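Local structure of HTH-type transcriptional regulator GadX (Escherichia coli, 3MKL) at residues A[21-25]-A[26-30]; A[81-85]-A[86-90]. The protein activates about fifteen acid-resistance genes, among them gadA, gadB and gadC, and can repress gadW, binding DNA through the AraC/XylS-type helix-turn-helix domain described here. All coordinates share one frame; numbering follows the deposited sequence.

In the fold
Contacts 1 and 2 lie about 17 Å apart, centre to centre, and do the same job at two places in the AraC/XylS-type domain: each leads a loop into a helix. Helix 26-32 opens the first predicted helix-turn-helix motif, and 81-90 lies within the second. Both use a hydroxyl N-cap, T25 or S85, and in both, buried side chains touch helix 51-67. Their chemistry differs: in contact 1 W24 and I29 are buried while R28, at the surface, binds a loop carbonyl; in contact 2 Y83 and F89 are buried, and exposed Y88 shares a water with Y83. The two loops also meet directly, A21 CB lying 3.9 Å from G82 CA.

Contact 1: residues A[21-25]-A[26-30]; sequences AHEWT and LARIA
T25 and R28 meet at an N-cap, where the loop 21-25 runs into helix 26-32, the first helix of the predicted N-terminal helix-turn-helix motif of this AraC/XylS-type domain. Threonine suits the cap because its short side chain carries an acceptor: T25 OG1, placed between the backbone N and the carbonyl carbon (chi1 69°), accepts from R28 N at 3.3 Å. R28 N also makes a weak bond to T25 O, which takes I29 N at 3.2 Å in a nearly straight bond, starting the helical pattern.

The side chain of R28 then doubles back along the loop. Its CB and CG pack against T25 OG1, and CD touches the same oxygen while also nearing E23 O. The chain is extended from CG to NE, long enough for NH1 to reach back five residues and give a bent hydrogen bond to E23 O. E23 is the centre of an inverse gamma turn, and its carbonyl receives NH1 in the carbonyl plane. R28 NH1 also lies 3.7 Å from both E23 CB and T25 CG2.

On the buried side, W24 and I29 cross at about a right angle. Both are large and apolar, which suits a buried place between helices 8-17 and 51-67; W24 NE1 is satisfied by N19 O. W24 CE3 meets I29 CG1 obliquely at 3.7 Å.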
loop_
_atom_site.group_PDB
_atom_site.type_symbol
_atom_site.label_atom_id
_atom_site.label_comp_id
_atom_site.label_asym_id
_atom_site.label_seq_id
_atom_site.Cartn_x
_atom_site.Cartn_y
_atom_site.Cartn_z
ATOM N N ALA A 21 4.301 1.249 6.389
ATOM C CA ALA A 21 5.240 0.129 6.459
ATOM C C ALA A 21 4.787 -0.999 7.378
ATOM O O ALA A 21 5.333 -2.099 7.321
ATOM C CB ALA A 21 6.668 0.612 6.846
ATOM N N HIS A 22 3.770 -0.741 8.200
ATOM C CA HIS A 22 3.273 -1.750 9.148
ATOM C C HIS A 22 2.830 -3.024 8.454
ATOM O O HIS A 22 2.242 -3.010 7.369
ATOM C CB HIS A 22 2.112 -1.218 10.005
ATOM C CG HIS A 22 1.817 -2.048 11.226
ATOM N ND1 HIS A 22 2.690 -2.153 12.293
ATOM C CD2 HIS A 22 0.731 -2.791 11.559
ATOM C CE1 HIS A 22 2.158 -2.935 13.219
ATOM N NE2 HIS A 22 0.972 -3.338 12.796
ATOM N N GLU A 23 3.118 -4.125 9.120
ATOM C CA GLU A 23 2.625 -5.432 8.754
ATOM C C GLU A 23 1.085 -5.545 8.851
ATOM O O GLU A 23 0.542 -6.196 9.746
ATOM C CB GLU A 23 3.313 -6.457 9.657
ATOM C CG GLU A 23 3.534 -7.782 8.994
ATOM C CD GLU A 23 3.855 -7.599 7.531
ATOM O OE1 GLU A 23 5.040 -7.334 7.216
ATOM O OE2 GLU A 23 2.896 -7.703 6.715
ATOM N N TRP A 24 0.365 -4.925 7.919
ATOM C CA TRP A 24 -1.095 -4.915 8.051
ATOM C C TRP A 24 -1.695 -6.263 7.664
ATOM O O TRP A 24 -1.319 -6.853 6.655
ATOM C CB TRP A 24 -1.698 -3.791 7.227
ATOM C CG TRP A 24 -1.459 -2.434 7.813
ATOM C CD1 TRP A 24 -0.692 -1.426 7.278
ATOM C CD2 TRP A 24 -2.008 -1.912 9.041
ATOM N NE1 TRP A 24 -0.720 -0.313 8.108
ATOM C CE2 TRP A 24 -1.520 -0.585 9.189
ATOM C CE3 TRP A 24 -2.851 -2.445 10.035
ATOM C CZ2 TRP A 24 -1.855 0.223 10.286
ATOM C CZ3 TRP A 24 -3.193 -1.644 11.126
ATOM C CH2 TRP A 24 -2.689 -0.317 11.243
ATOM N N THR A 25 -2.595 -6.766 8.495
ATOM C CA THR A 25 -3.361 -7.952 8.161
ATOM C C THR A 25 -4.826 -7.557 8.303
ATOM O O THR A 25 -5.129 -6.457 8.782
ATOM C CB THR A 25 -3.090 -9.105 9.129
ATOM O OG1 THR A 25 -3.643 -8.775 10.408
ATOM C CG2 THR A 25 -1.550 -9.409 9.283
ATOM N N LEU A 26 -5.727 -8.463 7.916
ATOM C CA LEU A 26 -7.172 -8.205 7.970
ATOM C C LEU A 26 -7.612 -7.933 9.411
ATOM O O LEU A 26 -8.291 -6.943 9.675
ATOM C CB LEU A 26 -7.952 -9.389 7.405
ATOM C CG LEU A 26 -9.473 -9.368 7.528
ATOM C CD1 LEU A 26 -10.099 -8.308 6.541
ATOM C CD2 LEU A 26 -10.074 -10.808 7.341
ATOM N N ALA A 27 -7.216 -8.824 10.316
ATOM C CA ALA A 27 -7.493 -8.711 11.741
ATOM C C ALA A 27 -6.980 -7.414 12.384
ATOM O O ALA A 27 -7.641 -6.856 13.251
ATOM C CB ALA A 27 -6.940 -9.924 12.480
ATOM N N ARG A 28 -5.813 -6.931 11.985
ATOM C CA ARG A 28 -5.245 -5.744 12.658
ATOM C C ARG A 28 -5.922 -4.460 12.228
ATOM O O ARG A 28 -6.169 -3.579 13.052
ATOM C CB ARG A 28 -3.741 -5.649 12.459
ATOM C CG ARG A 28 -2.994 -6.778 13.130
ATOM C CD ARG A 28 -1.649 -6.977 12.507
ATOM N NE ARG A 28 -0.790 -7.729 13.412
ATOM C CZ ARG A 28 0.385 -8.260 13.081
ATOM N NH1 ARG A 28 0.857 -8.145 11.844
ATOM N NH2 ARG A 28 1.099 -8.899 13.993
ATOM N N ILE A 29 -6.222 -4.361 10.934
ATOM C CA ILE A 29 -7.069 -3.280 10.415
ATOM C C ILE A 29 -8.435 -3.347 11.106
ATOM O O ILE A 29 -8.914 -2.357 11.622
ATOM C CB ILE A 29 -7.238 -3.352 8.880
ATOM C CG1 ILE A 29 -5.923 -3.070 8.146
ATOM C CG2 ILE A 29 -8.267 -2.315 8.398
ATOM C CD1 ILE A 29 -5.954 -3.633 6.678
ATOM N N ALA A 30 -9.046 -4.531 11.145
ATOM C CA ALA A 30 -10.369 -4.718 11.750
ATOM C C ALA A 30 -10.396 -4.323 13.216
ATOM O O ALA A 30 -11.369 -3.728 13.677
ATOM C CB ALA A 30 -10.837 -6.160 11.601
#

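Contact 2: residues A[81-85]-A[86-90]; sequences CGYHS and VSYFI
S85 is the N-cap of helix 86-97, to which Y88 and F89 belong: the loop 81-85 here enters the second helix of the predicted C-terminal helix-turn-helix motif of the AraC/XylS-type domain. The first turn of a helix leaves backbone N-H groups without carbonyls behind them, and serine supplies a substitute. With its hydroxyl anti to the backbone N (chi1 163°), S85 OG accepts from Y88 N at 3.3 Å, with an N-H...O angle of 161°. The next donor, F89 N, goes to S85 O at 2.9 Å, and I90 N to V86 O, so regular helical bonding takes over within one turn. Y88 CB, 3.5 Å from S85 OG, packs beside the cap.

Upstream, G82 closes helix 74-80 in a Schellman motif; its positive phi is easy for a residue without a side chain. The chain then turns Y83 toward the new helix, where Y83, Y88 and F89 form an aromatic cluster. The Y83 and Y88 rings meet rim to rim, their planes 50° apart, neither lying over the other's face. The apolar ring of F89 is buried, as befits a side chain packed against helices 51-67, 74-80 and 101-107. Its CA comes over one face of Y83, F89 CB sits 4.0 Å from Y83 CG, and F89 CD1 touches Y83 CD2 at 3.7 Å.

Tyrosine at 83 combines a ring for the core with a polar end. R59 of helix 51-67 makes a cation-pi interaction with that ring, while the hydroxyl is hydrogen-bonded to a water at the ring's edge. This water joins the two tyrosines, lying 2.7 Å from Y83 OH and 3.1 Å from Y88 OH.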
loop_
_atom_site.group_PDB
_atom_site.type_symbol
_atom_site.label_atom_id
_atom_site.label_comp_id
_atom_site.label_asym_id
_atom_site.label_seq_id
_atom_site.Cartn_x
_atom_site.Cartn_y
_atom_site.Cartn_z
ATOM N N CYS A 81 8.093 1.712 2.327
ATOM C CA CYS A 81 6.725 1.318 1.954
ATOM C C CYS A 81 6.311 -0.053 2.523
ATOM O O CYS A 81 5.190 -0.499 2.304
ATOM C CB CYS A 81 6.574 1.284 0.440
ATOM S SG CYS A 81 6.888 2.849 -0.377
ATOM N N GLY A 82 7.235 -0.717 3.218
ATOM C CA GLY A 82 6.941 -1.931 3.950
ATOM C C GLY A 82 7.312 -3.208 3.242
ATOM O O GLY A 82 6.923 -4.287 3.685
ATOM N N TYR A 83 8.071 -3.092 2.151
ATOM C CA TYR A 83 8.545 -4.252 1.405
ATOM C C TYR A 83 9.903 -4.715 1.914
ATOM O O TYR A 83 10.785 -3.902 2.235
ATOM C CB TYR A 83 8.586 -3.956 -0.095
ATOM C CG TYR A 83 7.214 -3.715 -0.668
ATOM C CD1 TYR A 83 6.361 -4.781 -0.969
ATOM C CD2 TYR A 83 6.751 -2.419 -0.888
ATOM C CE1 TYR A 83 5.065 -4.552 -1.492
ATOM C CE2 TYR A 83 5.468 -2.178 -1.384
ATOM C CZ TYR A 83 4.640 -3.248 -1.686
ATOM O OH TYR A 83 3.396 -2.995 -2.178
ATOM N N HIS A 84 10.057 -6.028 2.027
ATOM C CA HIS A 84 11.293 -6.585 2.496
ATOM C C HIS A 84 12.105 -6.983 1.288
ATOM O O HIS A 84 13.306 -7.244 1.394
ATOM C CB HIS A 84 11.030 -7.790 3.405
ATOM C CG HIS A 84 10.367 -7.430 4.700
ATOM N ND1 HIS A 84 8.996 -7.442 4.867
ATOM C CD2 HIS A 84 10.887 -7.037 5.889
ATOM C CE1 HIS A 84 8.703 -7.072 6.102
ATOM N NE2 HIS A 84 9.831 -6.818 6.741
ATOM N N SER A 85 11.443 -7.021 0.135
ATOM C CA SER A 85 12.053 -7.541 -1.077
ATOM C C SER A 85 11.974 -6.496 -2.204
ATOM O O SER A 85 10.863 -6.126 -2.646
ATOM C CB SER A 85 11.386 -8.880 -1.422
ATOM O OG SER A 85 11.628 -9.275 -2.745
ATOM N N VAL A 86 13.139 -5.996 -2.643
ATOM C CA VAL A 86 13.200 -5.025 -3.760
ATOM C C VAL A 86 12.729 -5.574 -5.118
ATOM O O VAL A 86 12.074 -4.848 -5.869
ATOM C CB VAL A 86 14.590 -4.373 -3.933
ATOM C CG1 VAL A 86 14.506 -3.166 -4.901
ATOM C CG2 VAL A 86 15.129 -3.922 -2.596
ATOM N N SER A 87 13.064 -6.832 -5.431
ATOM C CA SER A 87 12.543 -7.520 -6.636
ATOM C C SER A 87 11.023 -7.529 -6.641
ATOM O O SER A 87 10.365 -7.194 -7.644
ATOM C CB SER A 87 13.002 -8.969 -6.681
ATOM O OG SER A 87 14.391 -9.078 -6.885
ATOM N N TYR A 88 10.448 -7.943 -5.523
ATOM C CA TYR A 88 8.981 -7.935 -5.426
ATOM C C TYR A 88 8.395 -6.502 -5.539
ATOM O O TYR A 88 7.438 -6.248 -6.319
ATOM C CB TYR A 88 8.510 -8.632 -4.151
ATOM C CG TYR A 88 7.010 -8.489 -3.925
ATOM C CD1 TYR A 88 6.117 -9.268 -4.628
ATOM C CD2 TYR A 88 6.502 -7.558 -3.023
ATOM C CE1 TYR A 88 4.746 -9.166 -4.436
ATOM C CE2 TYR A 88 5.102 -7.433 -2.820
ATOM C CZ TYR A 88 4.240 -8.250 -3.536
ATOM O OH TYR A 88 2.882 -8.153 -3.366
ATOM N N PHE A 89 8.962 -5.567 -4.774
ATOM C CA PHE A 89 8.546 -4.166 -4.901
ATOM C C PHE A 89 8.635 -3.688 -6.354
ATOM O O PHE A 89 7.682 -3.114 -6.861
ATOM C CB PHE A 89 9.365 -3.243 -3.989
ATOM C CG PHE A 89 9.245 -1.782 -4.327
ATOM C CD1 PHE A 89 8.084 -1.078 -4.043
ATOM C CD2 PHE A 89 10.308 -1.102 -4.912
ATOM C CE1 PHE A 89 8.003 0.290 -4.341
ATOM C CE2 PHE A 89 10.225 0.253 -5.199
ATOM C CZ PHE A 89 9.074 0.938 -4.929
ATOM N N ILE A 90 9.775 -3.917 -7.014
ATOM C CA ILE A 90 9.874 -3.573 -8.441
ATOM C C ILE A 90 8.744 -4.189 -9.280
ATOM O O ILE A 90 8.124 -3.499 -10.098
ATOM C CB ILE A 90 11.288 -3.946 -9.057
ATOM C CG1 ILE A 90 12.410 -3.073 -8.439
ATOM C CG2 ILE A 90 11.253 -3.833 -10.586
ATOM C CD1 ILE A 90 13.825 -3.599 -8.713
HETATM O O HOH W 1 2.047 -5.357 -2.279
#